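Telethonin (Homo sapiens, PDB 1YA5) bridges the N-terminal ends of two antiparallel titin molecules at the sarcomeric Z-disk of muscle, acting as an assembly-regulating adaptor. Local coordinates at residues S57-M69 and G72-P84. The protein carries 4 engineered substitutions. Residues are numbered along the deposited sequence; the frame is centred on the assembly and turned at random. Where two conformers were deposited one is given.
Sequences SQVLVQRSPWLMM and GILGRGLQEYQLP. Engineered in segment 57-69: Ser57 (natural residue Cys).
Leu67 and Leu83 close one end of this contact, with Leu67 CB 3.9 Å from Leu83 CB. Between the same residues Leu83 N donates to Leu67 O over 2.6 Å, with 168° at the hydrogen. Beside it, the pair Met69 and Tyr81 exchanges two backbone bonds, and Met69 SD packs against Leu83 CD1 at 3.9 Å; this buried side faces the chain of another protein, whose backbone touches Leu83. At the far end Leu60 and Gly72 likewise form a hydrogen-bonded antiparallel pair, each N donating to the other's O, and Leu74 N reaches Gln58 O at 2.7 Å. The pattern is an antiparallel three-stranded meander: strand 68-73 lies between 49-62 and 78-82; the link into it contains a type I turn, Ser64 to Leu67, and the link out of it a type II turn, Ile73 to Arg76. Leu74, with CG anti to its N (chi1 -177°), sets CD2 over one face of the Gln58 amide, 3.5 Å from NE2. On the same sheet face as Val59, Ile73 directs CD1 to within 4.2 Å of Val59 CB. The looser side belongs to the exposed Glu80, Gln82 and Leu78. Here Leu78 meets Leu60 through single methyls, CD1 to CD2, at 4.0 Å, while Gln82, bent at chi2 (68°), brings OE1 to 3.4 Å from Met68 CE.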
loop_
_atom_site.group_PDB
_atom_site.type_symbol
_atom_site.label_atom_id
_atom_site.label_comp_id
_atom_site.label_asym_id
_atom_site.label_seq_id
_atom_site.Cartn_x
_atom_site.Cartn_y
_atom_site.Cartn_z
ATOM N N SER C 57 10.337 2.364 -2.452
ATOM C CA SER C 57 9.144 2.631 -1.682
ATOM C C SER C 57 8.202 1.442 -1.807
ATOM O O SER C 57 8.172 0.779 -2.825
ATOM C CB SER C 57 8.498 3.939 -2.111
ATOM O OG SER C 57 7.693 3.724 -3.240
ATOM N N GLN C 58 7.473 1.163 -0.740
ATOM C CA GLN C 58 6.549 0.042 -0.678
ATOM C C GLN C 58 5.140 0.608 -0.788
ATOM O O GLN C 58 4.733 1.450 0.013
ATOM C CB GLN C 58 6.697 -0.694 0.666
ATOM C CG GLN C 58 8.070 -1.353 0.931
ATOM C CD GLN C 58 8.371 -1.519 2.432
ATOM O OE1 GLN C 58 8.418 -2.636 2.942
ATOM N NE2 GLN C 58 8.573 -0.398 3.135
ATOM N N VAL C 59 4.403 0.148 -1.786
ATOM C CA VAL C 59 3.037 0.583 -1.947
ATOM C C VAL C 59 1.987 -0.403 -1.473
ATOM O O VAL C 59 2.150 -1.622 -1.558
ATOM C CB VAL C 59 2.722 1.147 -3.348
ATOM C CG1 VAL C 59 3.908 0.986 -4.306
ATOM C CG2 VAL C 59 1.451 0.552 -3.897
ATOM N N LEU C 60 0.912 0.162 -0.948
ATOM C CA LEU C 60 -0.111 -0.606 -0.314
ATOM C C LEU C 60 -1.404 -0.406 -1.041
ATOM O O LEU C 60 -1.853 0.730 -1.245
ATOM C CB LEU C 60 -0.261 -0.163 1.132
ATOM C CG LEU C 60 -1.160 -1.020 2.018
ATOM C CD1 LEU C 60 -0.415 -1.255 3.287
ATOM C CD2 LEU C 60 -2.524 -0.337 2.287
ATOM N N VAL C 61 -1.994 -1.517 -1.459
ATOM C CA VAL C 61 -3.352 -1.520 -1.989
ATOM C C VAL C 61 -4.151 -2.498 -1.158
ATOM O O VAL C 61 -3.758 -3.666 -1.019
ATOM C CB VAL C 61 -3.432 -1.940 -3.476
ATOM C CG1 VAL C 61 -4.887 -1.798 -4.005
ATOM C CG2 VAL C 61 -2.454 -1.126 -4.322
ATOM N N GLN C 62 -5.249 -1.989 -0.598
ATOM C CA GLN C 62 -6.217 -2.763 0.165
ATOM C C GLN C 62 -7.647 -2.577 -0.389
ATOM O O GLN C 62 -8.058 -1.472 -0.713
ATOM C CB GLN C 62 -6.171 -2.295 1.607
ATOM C CG GLN C 62 -7.403 -2.581 2.386
ATOM C CD GLN C 62 -7.112 -2.720 3.840
ATOM O OE1 GLN C 62 -6.831 -3.824 4.328
ATOM N NE2 GLN C 62 -7.173 -1.594 4.569
ATOM N N ARG C 63 -8.392 -3.673 -0.491
ATOM C CA ARG C 63 -9.776 -3.653 -0.997
ATOM C C ARG C 63 -10.708 -4.429 -0.081
ATOM O O ARG C 63 -10.273 -5.121 0.854
ATOM C CB ARG C 63 -9.850 -4.242 -2.417
ATOM C CG ARG C 63 -9.323 -5.661 -2.518
ATOM C CD ARG C 63 -9.001 -6.080 -3.981
ATOM N NE ARG C 63 -7.721 -5.559 -4.469
ATOM C CZ ARG C 63 -6.554 -5.808 -3.882
ATOM N NH1 ARG C 63 -6.526 -6.563 -2.803
ATOM N NH2 ARG C 63 -5.416 -5.310 -4.350
ATOM N N SER C 64 -12.000 -4.314 -0.333
ATOM C CA SER C 64 -12.952 -4.970 0.543
ATOM C C SER C 64 -14.227 -5.360 -0.175
ATOM O O SER C 64 -14.478 -4.948 -1.319
ATOM C CB SER C 64 -13.246 -4.115 1.770
ATOM O OG SER C 64 -13.888 -2.900 1.425
ATOM N N PRO C 65 -15.040 -6.185 0.494
ATOM C CA PRO C 65 -16.354 -6.518 -0.030
ATOM C C PRO C 65 -17.298 -5.323 0.055
ATOM O O PRO C 65 -18.109 -5.154 -0.834
ATOM C CB PRO C 65 -16.833 -7.648 0.880
ATOM C CG PRO C 65 -15.660 -8.052 1.681
ATOM C CD PRO C 65 -14.756 -6.865 1.768
ATOM N N TRP C 66 -17.226 -4.498 1.090
ATOM C CA TRP C 66 -18.138 -3.351 1.095
ATOM C C TRP C 66 -17.654 -2.141 0.274
ATOM O O TRP C 66 -17.970 -1.003 0.608
ATOM C CB TRP C 66 -18.503 -2.929 2.510
ATOM C CG TRP C 66 -17.342 -2.741 3.422
ATOM C CD1 TRP C 66 -16.866 -1.561 3.907
ATOM C CD2 TRP C 66 -16.505 -3.766 3.981
ATOM N NE1 TRP C 66 -15.802 -1.782 4.740
ATOM C CE2 TRP C 66 -15.548 -3.125 4.795
ATOM C CE3 TRP C 66 -16.471 -5.158 3.869
ATOM C CZ2 TRP C 66 -14.576 -3.832 5.514
ATOM C CZ3 TRP C 66 -15.501 -5.862 4.573
ATOM C CH2 TRP C 66 -14.566 -5.196 5.386
ATOM N N LEU C 67 -16.871 -2.399 -0.776
ATOM C CA LEU C 67 -16.540 -1.401 -1.803
ATOM C C LEU C 67 -15.757 -0.169 -1.303
ATOM O O LEU C 67 -15.920 0.960 -1.797
ATOM C CB LEU C 67 -17.804 -0.996 -2.555
ATOM C CG LEU C 67 -18.530 -2.119 -3.302
ATOM C CD1 LEU C 67 -19.981 -1.762 -3.558
ATOM C CD2 LEU C 67 -17.832 -2.447 -4.624
ATOM N N MET C 68 -14.897 -0.403 -0.317
ATOM C CA MET C 68 -13.999 0.606 0.178
ATOM C C MET C 68 -12.575 0.186 -0.189
ATOM O O MET C 68 -12.117 -0.931 0.157
ATOM C CB MET C 68 -14.132 0.669 1.678
ATOM C CG MET C 68 -14.428 2.057 2.185
ATOM S SD MET C 68 -15.597 2.036 3.555
ATOM C CE MET C 68 -16.976 1.299 2.763
ATOM N N MET C 69 -11.875 1.061 -0.906
ATOM C CA MET C 69 -10.473 0.831 -1.161
ATOM C C MET C 69 -9.599 1.736 -0.315
ATOM O O MET C 69 -9.994 2.840 0.125
ATOM C CB MET C 69 -10.145 1.017 -2.631
ATOM C CG MET C 69 -10.294 -0.234 -3.409
ATOM S SD MET C 69 -9.742 -0.068 -5.078
ATOM C CE MET C 69 -8.306 -1.159 -4.989
ATOM N N GLY C 72 -1.827 3.630 -0.658
ATOM C CA GLY C 72 -0.818 4.638 -0.388
ATOM C C GLY C 72 0.575 4.071 -0.271
ATOM O O GLY C 72 0.847 2.928 -0.675
ATOM N N ILE C 73 1.470 4.892 0.272
ATOM C CA ILE C 73 2.881 4.551 0.384
ATOM C C ILE C 73 3.149 4.163 1.816
ATOM O O ILE C 73 2.868 4.922 2.743
ATOM C CB ILE C 73 3.781 5.732 -0.064
ATOM C CG1 ILE C 73 3.518 6.081 -1.545
ATOM C CG2 ILE C 73 5.249 5.370 0.073
ATOM C CD1 ILE C 73 4.042 4.999 -2.546
ATOM N N LEU C 74 3.659 2.962 2.003
ATOM C CA LEU C 74 3.908 2.483 3.333
ATOM C C LEU C 74 4.850 3.460 4.006
ATOM O O LEU C 74 5.947 3.699 3.507
ATOM C CB LEU C 74 4.545 1.093 3.299
ATOM C CG LEU C 74 4.739 0.556 4.718
ATOM C CD1 LEU C 74 3.394 0.386 5.436
ATOM C CD2 LEU C 74 5.509 -0.746 4.710
ATOM N N GLY C 75 4.421 4.047 5.118
ATOM C CA GLY C 75 5.309 4.912 5.856
ATOM C C GLY C 75 4.908 6.347 5.653
ATOM O O GLY C 75 5.316 7.229 6.393
ATOM N N ARG C 76 4.103 6.592 4.634
ATOM C CA ARG C 76 3.479 7.896 4.491
ATOM C C ARG C 76 1.976 7.737 4.668
ATOM O O ARG C 76 1.527 7.046 5.586
ATOM C CB ARG C 76 3.847 8.510 3.148
ATOM C CG ARG C 76 5.346 8.432 2.861
ATOM C CD ARG C 76 5.664 8.541 1.372
ATOM N NE ARG C 76 6.196 9.853 0.996
ATOM C CZ ARG C 76 5.510 10.993 1.033
ATOM N NH1 ARG C 76 4.242 11.011 1.435
ATOM N NH2 ARG C 76 6.097 12.126 0.664
ATOM N N GLY C 77 1.198 8.353 3.792
ATOM C CA GLY C 77 -0.259 8.370 3.966
ATOM C C GLY C 77 -1.042 7.225 3.343
ATOM O O GLY C 77 -0.561 6.521 2.431
ATOM N N LEU C 78 -2.261 7.029 3.842
ATOM C CA LEU C 78 -3.220 6.218 3.114
ATOM C C LEU C 78 -4.297 7.085 2.526
ATOM O O LEU C 78 -4.615 8.139 3.063
ATOM C CB LEU C 78 -3.843 5.167 4.003
ATOM C CG LEU C 78 -2.894 4.051 4.416
ATOM C CD1 LEU C 78 -3.712 2.795 4.492
ATOM C CD2 LEU C 78 -1.742 3.901 3.409
ATOM N N GLN C 79 -4.854 6.655 1.400
ATOM C CA GLN C 79 -6.043 7.325 0.910
ATOM C C GLN C 79 -7.141 6.316 0.731
ATOM O O GLN C 79 -6.878 5.186 0.291
ATOM C CB GLN C 79 -5.792 8.125 -0.370
ATOM C CG GLN C 79 -7.081 8.585 -1.046
ATOM C CD GLN C 79 -6.954 9.920 -1.742
ATOM O OE1 GLN C 79 -5.940 10.594 -1.620
ATOM N NE2 GLN C 79 -7.983 10.306 -2.482
ATOM N N GLU C 80 -8.360 6.743 1.074
ATOM C CA GLU C 80 -9.523 5.883 1.043
ATOM C C GLU C 80 -10.546 6.304 -0.012
ATOM O O GLU C 80 -10.901 7.480 -0.128
ATOM C CB GLU C 80 -10.155 5.839 2.424
ATOM C CG GLU C 80 -11.299 4.853 2.569
ATOM C CD GLU C 80 -11.724 4.670 4.020
ATOM O OE1 GLU C 80 -11.307 3.639 4.609
ATOM O OE2 GLU C 80 -12.469 5.537 4.567
ATOM N N TYR C 81 -11.034 5.332 -0.771
ATOM C CA TYR C 81 -11.993 5.590 -1.831
ATOM C C TYR C 81 -13.273 4.792 -1.624
ATOM O O TYR C 81 -13.235 3.666 -1.155
ATOM C CB TYR C 81 -11.385 5.219 -3.178
ATOM C CG TYR C 81 -10.114 5.970 -3.516
ATOM C CD1 TYR C 81 -8.878 5.549 -3.034
ATOM C CD2 TYR C 81 -10.144 7.075 -4.349
ATOM C CE1 TYR C 81 -7.718 6.223 -3.364
ATOM C CE2 TYR C 81 -9.001 7.746 -4.679
ATOM C CZ TYR C 81 -7.790 7.330 -4.190
ATOM O OH TYR C 81 -6.650 8.040 -4.521
ATOM N N GLN C 82 -14.410 5.374 -1.985
ATOM C CA GLN C 82 -15.664 4.645 -1.958
ATOM C C GLN C 82 -16.070 4.179 -3.349
ATOM O O GLN C 82 -16.330 5.005 -4.193
ATOM C CB GLN C 82 -16.750 5.541 -1.410
ATOM C CG GLN C 82 -18.125 4.888 -1.455
ATOM C CD GLN C 82 -18.209 3.723 -0.499
ATOM O OE1 GLN C 82 -17.834 3.853 0.675
ATOM N NE2 GLN C 82 -18.674 2.569 -0.991
ATOM N N LEU C 83 -16.144 2.871 -3.582
ATOM C CA LEU C 83 -16.402 2.343 -4.921
ATOM C C LEU C 83 -17.875 2.142 -5.199
ATOM O O LEU C 83 -18.646 1.904 -4.281
ATOM C CB LEU C 83 -15.714 1.002 -5.117
ATOM C CG LEU C 83 -14.227 0.898 -4.823
ATOM C CD1 LEU C 83 -13.604 -0.245 -5.651
ATOM C CD2 LEU C 83 -13.626 2.236 -5.181
ATOM N N PRO C 84 -18.277 2.241 -6.480
ATOM C CA PRO C 84 -17.481 2.752 -7.612
ATOM C C PRO C 84 -17.194 4.235 -7.489
ATOM O O PRO C 84 -18.050 4.981 -7.034
ATOM C CB PRO C 84 -18.404 2.522 -8.804
ATOM C CG PRO C 84 -19.782 2.515 -8.204
ATOM C CD PRO C 84 -19.608 1.781 -6.921
#